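Local coordinates for protein BPH (Thiobacillus denitrificans, PDB 5OVS) that assembles into a tetradecameric double ring as a bacterial proteasome homologue and probably degrades proteins inside its cavity, at residues 42-47 / 69-74; 55-60 / 86-91; 80-85 / 124-129. One frame throughout, in Å; residues are numbered along the deposited sequence.

Overall arrangement
All three contacts gather around helix 74-91: contact 1 holds the loop that leads into its start, contact 3 uses its middle and contact 2 its C-terminal part. Contacts 1 and 3 have centres about 13 Å apart and touch directly, with Leu71 CD2 4.0 Å from Val80 CG1 and Pro69 CB 3.7 Å from Val80 CG2. Contacts 2 and 3, also about 13 Å apart between centres, meet where Leu58 CD2 lies 4.0 Å from Leu84 CD2. Contacts 1 and 2 do not touch, their nearest atoms being about 5 Å apart. Contact 1 packs the loop before helix 74-91 on the sheet that contact 3 also reaches; all three reach neighbouring copies, contact 1 only through Val74.

Contact 1 of 3, residues 42-47 / 69-74; sequences GDSYVA and PQLDSV
Ser44 and Leu71 mark the closest backbone approach, their CA atoms 7.0 Å apart, where one face of strand 44-48 looks onto the irregular loop 69-74. This is one sheet-to-helix layer boundary of the four-layer alpha-beta-beta-alpha sandwich expected of a proteasome-type subunit, and the evidence lies in the two faces of the strand. Ser44 and Val46 direct their CB atoms at the loop, whereas Tyr45 points away from it and stacks on Phe184 of the opposing sheet.

Leu71 carries the contact from the loop. Its chi1 of -59° sets CG beside the backbone N, and the extended chi2 (168°) places the CD1 branch towards the strand: CD1 lies 4.2 Å from Ser44 CB and 4.4 Å from Val46 CG2, a loose apolar touch. Leu71 also meets Ile77 and Val80 of helix 74-91, so the residue bridges strand and helix, and its polar surroundings are served from the neighbouring strand 111-115, where Asn115 ND2 makes weak hydrogen bonds to both Ser44 OG and Leu71 O.

Charges flank the apolar patch. Asp43 OD1 and Asp72 OD2 stand 6.2 Å apart, and Arg117 forms a salt bridge to each, which probably offsets their mutual repulsion and links the turn before the strand to the loop. The closest atoms across the contact are Ser44 OG and Leu71 CB, 3.9 Å apart, with Leu71 O 4.0 Å from the same Ser44 OG.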
loop_
_atom_site.group_PDB
_atom_site.type_symbol
_atom_site.label_atom_id
_atom_site.label_comp_id
_atom_site.label_asym_id
_atom_site.label_seq_id
_atom_site.Cartn_x
_atom_site.Cartn_y
_atom_site.Cartn_z
ATOM N N GLY K 42 -24.335 35.869 23.627
ATOM C CA GLY K 42 -24.816 36.408 24.890
ATOM C C GLY K 42 -23.804 37.434 25.376
ATOM O O GLY K 42 -23.409 38.336 24.627
ATOM N N ASP K 43 -23.354 37.282 26.617
ATOM C CA ASP K 43 -22.266 38.107 27.111
ATOM C C ASP K 43 -20.934 37.349 27.122
ATOM O O ASP K 43 -20.026 37.703 27.871
ATOM C CB ASP K 43 -22.595 38.672 28.490
ATOM C CG ASP K 43 -22.588 37.618 29.572
ATOM O OD1 ASP K 43 -22.722 36.414 29.249
ATOM O OD2 ASP K 43 -22.444 38.006 30.758
ATOM N N SER K 44 -20.823 36.312 26.295
ATOM C CA SER K 44 -19.534 35.675 26.034
ATOM C C SER K 44 -18.975 36.112 24.686
ATOM O O SER K 44 -19.724 36.447 23.772
ATOM C CB SER K 44 -19.660 34.148 26.053
ATOM O OG SER K 44 -19.962 33.671 27.348
ATOM N N TYR K 45 -17.652 36.109 24.572
ATOM C CA TYR K 45 -16.989 36.250 23.285
ATOM C C TYR K 45 -16.347 34.926 22.987
ATOM O O TYR K 45 -15.672 34.365 23.845
ATOM C CB TYR K 45 -15.911 37.313 23.323
ATOM C CG TYR K 45 -16.438 38.712 23.491
ATOM C CD1 TYR K 45 -17.048 39.383 22.440
ATOM C CD2 TYR K 45 -16.313 39.369 24.698
ATOM C CE1 TYR K 45 -17.526 40.676 22.599
ATOM C CE2 TYR K 45 -16.785 40.658 24.867
ATOM C CZ TYR K 45 -17.391 41.305 23.818
ATOM O OH TYR K 45 -17.857 42.585 24.003
ATOM N N VAL K 46 -16.560 34.429 21.776
ATOM C CA VAL K 46 -16.014 33.157 21.360
ATOM C C VAL K 46 -15.016 33.391 20.226
ATOM O O VAL K 46 -15.357 33.978 19.203
ATOM C CB VAL K 46 -17.127 32.183 20.925
ATOM C CG1 VAL K 46 -16.555 30.802 20.617
ATOM C CG2 VAL K 46 -18.185 32.087 22.012
ATOM N N ALA K 47 -13.784 32.943 20.444
ATOM C CA ALA K 47 -12.697 33.086 19.487
ATOM C C ALA K 47 -12.445 31.722 18.875
ATOM O O ALA K 47 -12.272 30.747 19.598
ATOM C CB ALA K 47 -11.447 33.603 20.179
ATOM N N PRO K 69 -26.947 30.305 24.715
ATOM C CA PRO K 69 -26.450 29.349 25.695
ATOM C C PRO K 69 -25.674 30.026 26.835
ATOM O O PRO K 69 -24.935 30.978 26.610
ATOM C CB PRO K 69 -25.505 28.477 24.870
ATOM C CG PRO K 69 -24.986 29.397 23.826
ATOM C CD PRO K 69 -26.148 30.283 23.476
ATOM N N GLN K 70 -25.857 29.540 28.051
ATOM C CA GLN K 70 -25.057 30.007 29.165
ATOM C C GLN K 70 -23.756 29.250 29.065
ATOM O O GLN K 70 -23.752 28.021 29.114
ATOM C CB GLN K 70 -25.738 29.703 30.490
ATOM C CG GLN K 70 -26.985 30.534 30.720
ATOM C CD GLN K 70 -27.649 30.260 32.063
ATOM O OE1 GLN K 70 -28.660 30.876 32.407
ATOM N NE2 GLN K 70 -27.079 29.340 32.829
ATOM N N LEU K 71 -22.663 29.987 28.895
ATOM C CA LEU K 71 -21.332 29.405 28.657
ATOM C C LEU K 71 -20.409 29.833 29.792
ATOM O O LEU K 71 -19.348 30.385 29.548
ATOM C CB LEU K 71 -20.776 29.904 27.315
ATOM C CG LEU K 71 -21.588 29.599 26.058
ATOM C CD1 LEU K 71 -21.093 30.388 24.853
ATOM C CD2 LEU K 71 -21.583 28.111 25.766
ATOM N N ASP K 72 -20.833 29.609 31.037
ATOM C CA ASP K 72 -20.111 30.124 32.203
ATOM C C ASP K 72 -19.749 29.069 33.238
ATOM O O ASP K 72 -19.392 29.400 34.369
ATOM C CB ASP K 72 -20.893 31.268 32.855
ATOM C CG ASP K 72 -22.341 30.901 33.193
ATOM O OD1 ASP K 72 -22.732 29.714 33.213
ATOM O OD2 ASP K 72 -23.099 31.848 33.445
ATOM N N SER K 73 -19.827 27.799 32.853
ATOM C CA SER K 73 -19.182 26.725 33.609
ATOM C C SER K 73 -18.694 25.632 32.659
ATOM O O SER K 73 -19.171 25.527 31.526
ATOM C CB SER K 73 -20.160 26.121 34.596
ATOM O OG SER K 73 -20.974 25.170 33.938
ATOM N N VAL K 74 -17.754 24.817 33.130
ATOM C CA VAL K 74 -17.218 23.696 32.358
ATOM C C VAL K 74 -18.334 22.725 31.934
ATOM O O VAL K 74 -18.442 22.371 30.751
ATOM C CB VAL K 74 -16.114 22.961 33.161
ATOM C CG1 VAL K 74 -15.787 21.598 32.569
ATOM C CG2 VAL K 74 -14.857 23.808 33.221
#

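Contact 2 of 3, residues 55-60 / 86-91; sequences KLILAD and GALKEH
Ile57 on helix 54-64 and Leu88 on helix 74-91 form the nearest backbone pair, with CA atoms 8.1 Å apart, a spacing that leaves room for side chains alone between the two helices. Both segments are regular: Ala59 N bonds to Lys55 O at 3.2 Å on one side, and His91 N to Ala87 O at 2.9 Å on the other. The pair is helix-on-helix packing within one helical layer of the proteasome-type sandwich, close to where neighbouring subunits meet.

The contact is apolar and small, about 84 Å² summed over both sides, and it passes through a single methyl of Leu88. With CG anti to its carbonyl carbon (chi1 -68°), Leu88 extends its CD2 branch towards the other helix. There it faces two consecutive residues, Ile57 and Leu58. Ile57 answers with its CG2 methyl, which stands anti to the backbone N, and the two side chains pass each other at a slant. Leu58 comes in by its CD2 branch, its CB bond not aimed at the partner helix and its chi2 of -144° away from a staggered value.

Met109 touches both Leu58 and Leu88, while Leu58 also rests on Ile48 of strand 44-48. Ile57 also packs against Phe78 of a neighbouring subunit, so this residue serves both an internal and an intersubunit surface. The tightest point is methyl against methyl: Leu88 CD2 stands 3.6 Å from Ile57 CG2 but 4.5 Å from Leu58 CD2.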
loop_
_atom_site.group_PDB
_atom_site.type_symbol
_atom_site.label_atom_id
_atom_site.label_comp_id
_atom_site.label_asym_id
_atom_site.label_seq_id
_atom_site.Cartn_x
_atom_site.Cartn_y
_atom_site.Cartn_z
ATOM N N LYS K 55 -16.840 30.292 12.031
ATOM C CA LYS K 55 -17.409 31.493 12.641
ATOM C C LYS K 55 -18.806 31.798 12.074
ATOM O O LYS K 55 -19.683 32.292 12.791
ATOM C CB LYS K 55 -16.453 32.693 12.511
ATOM C CG LYS K 55 -16.114 33.117 11.091
ATOM C CD LYS K 55 -15.742 34.586 11.047
ATOM C CE LYS K 55 -15.153 34.991 9.715
ATOM N NZ LYS K 55 -13.713 34.628 9.641
ATOM N N LEU K 56 -19.007 31.464 10.804
ATOM C CA LEU K 56 -20.299 31.643 10.140
ATOM C C LEU K 56 -21.250 30.559 10.604
ATOM O O LEU K 56 -22.412 30.831 10.950
ATOM C CB LEU K 56 -20.136 31.579 8.630
ATOM C CG LEU K 56 -19.084 32.552 8.094
ATOM C CD1 LEU K 56 -18.628 32.156 6.703
ATOM C CD2 LEU K 56 -19.613 33.976 8.124
ATOM N N ILE K 57 -20.747 29.328 10.640
ATOM C CA ILE K 57 -21.548 28.221 11.158
ATOM C C ILE K 57 -22.031 28.550 12.573
ATOM O O ILE K 57 -23.232 28.473 12.848
ATOM C CB ILE K 57 -20.795 26.873 11.135
ATOM C CG1 ILE K 57 -20.593 26.397 9.694
ATOM C CG2 ILE K 57 -21.576 25.799 11.883
ATOM C CD1 ILE K 57 -19.627 25.240 9.544
ATOM N N LEU K 58 -21.111 28.961 13.447
ATOM C CA LEU K 58 -21.433 29.126 14.876
ATOM C C LEU K 58 -22.432 30.235 15.167
ATOM O O LEU K 58 -23.336 30.037 15.964
ATOM C CB LEU K 58 -20.168 29.314 15.713
ATOM C CG LEU K 58 -19.165 28.149 15.822
ATOM C CD1 LEU K 58 -18.568 28.124 17.222
ATOM C CD2 LEU K 58 -19.761 26.785 15.517
ATOM N N ALA K 59 -22.272 31.383 14.510
ATOM C CA ALA K 59 -23.218 32.502 14.611
ATOM C C ALA K 59 -24.618 32.108 14.152
ATOM O O ALA K 59 -25.596 32.366 14.839
ATOM C CB ALA K 59 -22.715 33.688 13.807
ATOM N N ASP K 60 -24.695 31.483 12.985
ATOM C CA ASP K 60 -25.932 30.890 12.468
ATOM C C ASP K 60 -26.547 29.958 13.510
ATOM O O ASP K 60 -27.701 30.123 13.922
ATOM C CB ASP K 60 -25.622 30.111 11.189
ATOM C CG ASP K 60 -26.852 29.710 10.425
ATOM O OD1 ASP K 60 -27.363 30.543 9.651
ATOM O OD2 ASP K 60 -27.286 28.551 10.550
ATOM N N GLY K 86 -23.330 17.541 17.200
ATOM C CA GLY K 86 -24.389 16.819 16.508
ATOM C C GLY K 86 -25.032 17.653 15.422
ATOM O O GLY K 86 -25.450 17.119 14.406
ATOM N N ALA K 87 -25.109 18.961 15.643
ATOM C CA ALA K 87 -25.586 19.883 14.613
ATOM C C ALA K 87 -24.543 20.117 13.512
ATOM O O ALA K 87 -24.910 20.273 12.352
ATOM C CB ALA K 87 -26.009 21.202 15.237
ATOM N N LEU K 88 -23.256 20.145 13.864
ATOM C CA LEU K 88 -22.185 20.287 12.854
ATOM C C LEU K 88 -22.210 19.160 11.833
ATOM O O LEU K 88 -22.001 19.384 10.648
ATOM C CB LEU K 88 -20.804 20.329 13.503
ATOM C CG LEU K 88 -20.488 21.562 14.349
ATOM C CD1 LEU K 88 -19.170 21.387 15.086
ATOM C CD2 LEU K 88 -20.457 22.828 13.506
ATOM N N LYS K 89 -22.462 17.945 12.305
ATOM C CA LYS K 89 -22.573 16.792 11.425
ATOM C C LYS K 89 -23.876 16.807 10.642
ATOM O O LYS K 89 -23.885 16.540 9.447
ATOM C CB LYS K 89 -22.512 15.511 12.233
ATOM C CG LYS K 89 -21.169 15.285 12.882
ATOM C CD LYS K 89 -21.217 14.082 13.798
ATOM C CE LYS K 89 -21.239 12.776 13.013
ATOM N NZ LYS K 89 -21.334 11.620 13.944
ATOM N N GLU K 90 -24.974 17.117 11.326
ATOM C CA GLU K 90 -26.299 16.989 10.734
ATOM C C GLU K 90 -26.670 18.096 9.751
ATOM O O GLU K 90 -27.276 17.814 8.734
ATOM C CB GLU K 90 -27.364 16.914 11.822
ATOM C CG GLU K 90 -28.715 16.458 11.284
ATOM C CD GLU K 90 -29.845 16.667 12.265
ATOM O OE1 GLU K 90 -29.565 17.030 13.431
ATOM O OE2 GLU K 90 -31.015 16.471 11.861
ATOM N N HIS K 91 -26.332 19.346 10.055
ATOM C CA HIS K 91 -26.766 20.482 9.233
ATOM C C HIS K 91 -25.666 21.219 8.496
ATOM O O HIS K 91 -25.965 21.922 7.548
ATOM C CB HIS K 91 -27.522 21.502 10.086
ATOM C CG HIS K 91 -28.636 20.904 10.886
ATOM N ND1 HIS K 91 -29.830 20.507 10.321
ATOM C CD2 HIS K 91 -28.735 20.625 12.208
ATOM C CE1 HIS K 91 -30.618 20.011 11.260
ATOM N NE2 HIS K 91 -29.977 20.073 12.416
#

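Contact 3 of 3, residues 80-85 / 124-129; sequences VWNTLH and AHRTVQ
Arg126 and Trp81 bring the backbones closest, their CA atoms 6.6 Å apart, at the turn that joins strands 118-122 and 128-131 into a beta hairpin. Ala124 and His125 lead into this turn, and both point their CB atoms away from the helix.

Arg126 follows and sends its side chain across helix 74-91. Its CG lies 4.1 Å from Trp81 CB, at the indole edge, and its CD rests 3.7 Å from Trp81 O. A bend at chi3 (-48°) then lays the guanidinium on the His85 ring, centres 4.2 Å apart and planes inclined by 29°, with Arg126 NH1 over the ring towards its rim, 3.5 Å from His85 ND1. In the guanidinium plane, Arg126 NE donates to a water at 2.7 Å, and this water donates in turn to Asn82 OD1. Outside the two segments, Arg126 NH2 bonds to Glu105 O, while Ser107 OG is shared by Arg126 NH1 and His85 ND1. An alanine in place of Arg126 would remove the guanidinium and is likely to cost His85 its stacking partner and leave Glu105 O and the water without their donor.

Thr127 turns to a neighbouring subunit, where its OG1 bonds to Thr53; Asn82 ND2 likewise bonds to His91 O of that subunit. Val128 and Gln129 start the next strand. The turn thus sits beside helix 74-91, where Val128 packs on Val74, Ile77 and Phe78, while Trp81 on that helix also meets Phe62 of helix 54-64.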
loop_
_atom_site.group_PDB
_atom_site.type_symbol
_atom_site.label_atom_id
_atom_site.label_comp_id
_atom_site.label_asym_id
_atom_site.label_seq_id
_atom_site.Cartn_x
_atom_site.Cartn_y
_atom_site.Cartn_z
ATOM N N VAL K 80 -23.284 22.184 25.812
ATOM C CA VAL K 80 -23.542 22.970 24.595
ATOM C C VAL K 80 -22.697 22.458 23.413
ATOM O O VAL K 80 -23.223 22.214 22.313
ATOM C CB VAL K 80 -23.252 24.467 24.848
ATOM C CG1 VAL K 80 -23.202 25.259 23.554
ATOM C CG2 VAL K 80 -24.300 25.054 25.783
ATOM N N TRP K 81 -21.387 22.286 23.640
ATOM C CA TRP K 81 -20.498 21.806 22.576
ATOM C C TRP K 81 -20.841 20.401 22.118
ATOM O O TRP K 81 -20.742 20.100 20.930
ATOM C CB TRP K 81 -19.019 21.916 22.960
ATOM C CG TRP K 81 -18.331 22.952 22.155
ATOM C CD1 TRP K 81 -17.350 22.751 21.241
ATOM C CD2 TRP K 81 -18.619 24.355 22.140
ATOM N NE1 TRP K 81 -16.979 23.945 20.676
ATOM C CE2 TRP K 81 -17.745 24.946 21.208
ATOM C CE3 TRP K 81 -19.522 25.171 22.835
ATOM C CZ2 TRP K 81 -17.742 26.316 20.948
ATOM C CZ3 TRP K 81 -19.521 26.536 22.578
ATOM C CH2 TRP K 81 -18.632 27.094 21.642
ATOM N N ASN K 82 -21.274 19.548 23.037
ATOM C CA ASN K 82 -21.669 18.202 22.642
ATOM C C ASN K 82 -22.903 18.213 21.745
ATOM O O ASN K 82 -22.947 17.491 20.770
ATOM C CB ASN K 82 -21.916 17.310 23.853
ATOM C CG ASN K 82 -21.891 15.838 23.494
ATOM O OD1 ASN K 82 -20.845 15.299 23.123
ATOM N ND2 ASN K 82 -23.037 15.187 23.589
ATOM N N THR K 83 -23.895 19.037 22.085
ATOM C CA THR K 83 -25.069 19.253 21.234
ATOM C C THR K 83 -24.663 19.921 19.911
ATOM O O THR K 83 -25.078 19.482 18.849
ATOM C CB THR K 83 -26.137 20.108 21.965
ATOM O OG1 THR K 83 -26.629 19.384 23.098
ATOM C CG2 THR K 83 -27.315 20.454 21.066
ATOM N N LEU K 84 -23.844 20.968 19.974
ATOM C CA LEU K 84 -23.331 21.621 18.765
ATOM C C LEU K 84 -22.734 20.617 17.797
ATOM O O LEU K 84 -23.003 20.684 16.603
ATOM C CB LEU K 84 -22.265 22.665 19.105
ATOM C CG LEU K 84 -21.396 23.186 17.947
ATOM C CD1 LEU K 84 -22.239 23.932 16.933
ATOM C CD2 LEU K 84 -20.314 24.104 18.472
ATOM N N HIS K 85 -21.925 19.689 18.310
ATOM C CA HIS K 85 -21.228 18.738 17.444
ATOM C C HIS K 85 -22.202 17.912 16.595
ATOM O O HIS K 85 -21.932 17.623 15.418
ATOM C CB HIS K 85 -20.334 17.802 18.253
ATOM C CG HIS K 85 -19.556 16.857 17.402
ATOM N ND1 HIS K 85 -18.438 17.244 16.701
ATOM C CD2 HIS K 85 -19.768 15.556 17.091
ATOM C CE1 HIS K 85 -17.984 16.216 16.008
ATOM N NE2 HIS K 85 -18.769 15.178 16.232
ATOM N N ALA K 124 -10.826 20.642 20.106
ATOM C CA ALA K 124 -11.580 19.982 19.030
ATOM C C ALA K 124 -12.313 18.706 19.455
ATOM O O ALA K 124 -13.371 18.386 18.906
ATOM C CB ALA K 124 -10.645 19.683 17.859
ATOM N N HIS K 125 -11.761 17.988 20.431
ATOM C CA HIS K 125 -12.387 16.772 20.936
ATOM C C HIS K 125 -13.312 17.037 22.145
ATOM O O HIS K 125 -13.551 16.142 22.961
ATOM C CB HIS K 125 -11.307 15.747 21.254
ATOM C CG HIS K 125 -10.510 15.340 20.051
ATOM N ND1 HIS K 125 -9.299 15.915 19.727
ATOM C CD2 HIS K 125 -10.769 14.436 19.072
ATOM C CE1 HIS K 125 -8.838 15.372 18.612
ATOM N NE2 HIS K 125 -9.714 14.476 18.192
ATOM N N ARG K 126 -13.838 18.262 22.220
ATOM C CA ARG K 126 -14.757 18.720 23.274
ATOM C C ARG K 126 -14.174 18.682 24.698
ATOM O O ARG K 126 -14.904 18.574 25.690
ATOM C CB ARG K 126 -16.119 18.032 23.150
ATOM C CG ARG K 126 -16.881 18.589 21.946
ATOM C CD ARG K 126 -18.010 17.699 21.450
ATOM N NE ARG K 126 -17.617 16.303 21.288
ATOM C CZ ARG K 126 -16.809 15.844 20.333
ATOM N NH1 ARG K 126 -16.265 16.656 19.429
ATOM N NH2 ARG K 126 -16.526 14.550 20.287
ATOM N N THR K 127 -12.858 18.828 24.768
ATOM C CA THR K 127 -12.145 18.967 26.014
ATOM C C THR K 127 -12.352 20.362 26.542
ATOM O O THR K 127 -11.703 21.287 26.071
ATOM C CB THR K 127 -10.626 18.807 25.784
ATOM O OG1 THR K 127 -10.386 17.640 24.994
ATOM C CG2 THR K 127 -9.878 18.725 27.106
ATOM N N VAL K 128 -13.247 20.515 27.507
ATOM C CA VAL K 128 -13.546 21.820 28.084
ATOM C C VAL K 128 -12.661 22.088 29.283
ATOM O O VAL K 128 -12.551 21.253 30.173
ATOM C CB VAL K 128 -15.008 21.930 28.570
ATOM C CG1 VAL K 128 -15.286 23.337 29.072
ATOM C CG2 VAL K 128 -15.974 21.530 27.475
ATOM N N GLN K 129 -12.090 23.285 29.332
ATOM C CA GLN K 129 -11.158 23.653 30.388
ATOM C C GLN K 129 -11.467 25.047 30.898
ATOM O O GLN K 129 -11.871 25.905 30.127
ATOM C CB GLN K 129 -9.705 23.559 29.861
ATOM C CG GLN K 129 -9.377 22.161 29.370
ATOM C CD GLN K 129 -7.910 21.948 29.026
ATOM O OE1 GLN K 129 -7.375 22.523 28.067
ATOM N NE2 GLN K 129 -7.259 21.088 29.790
HETATM O O HOH W 1 -18.287 14.338 23.022
#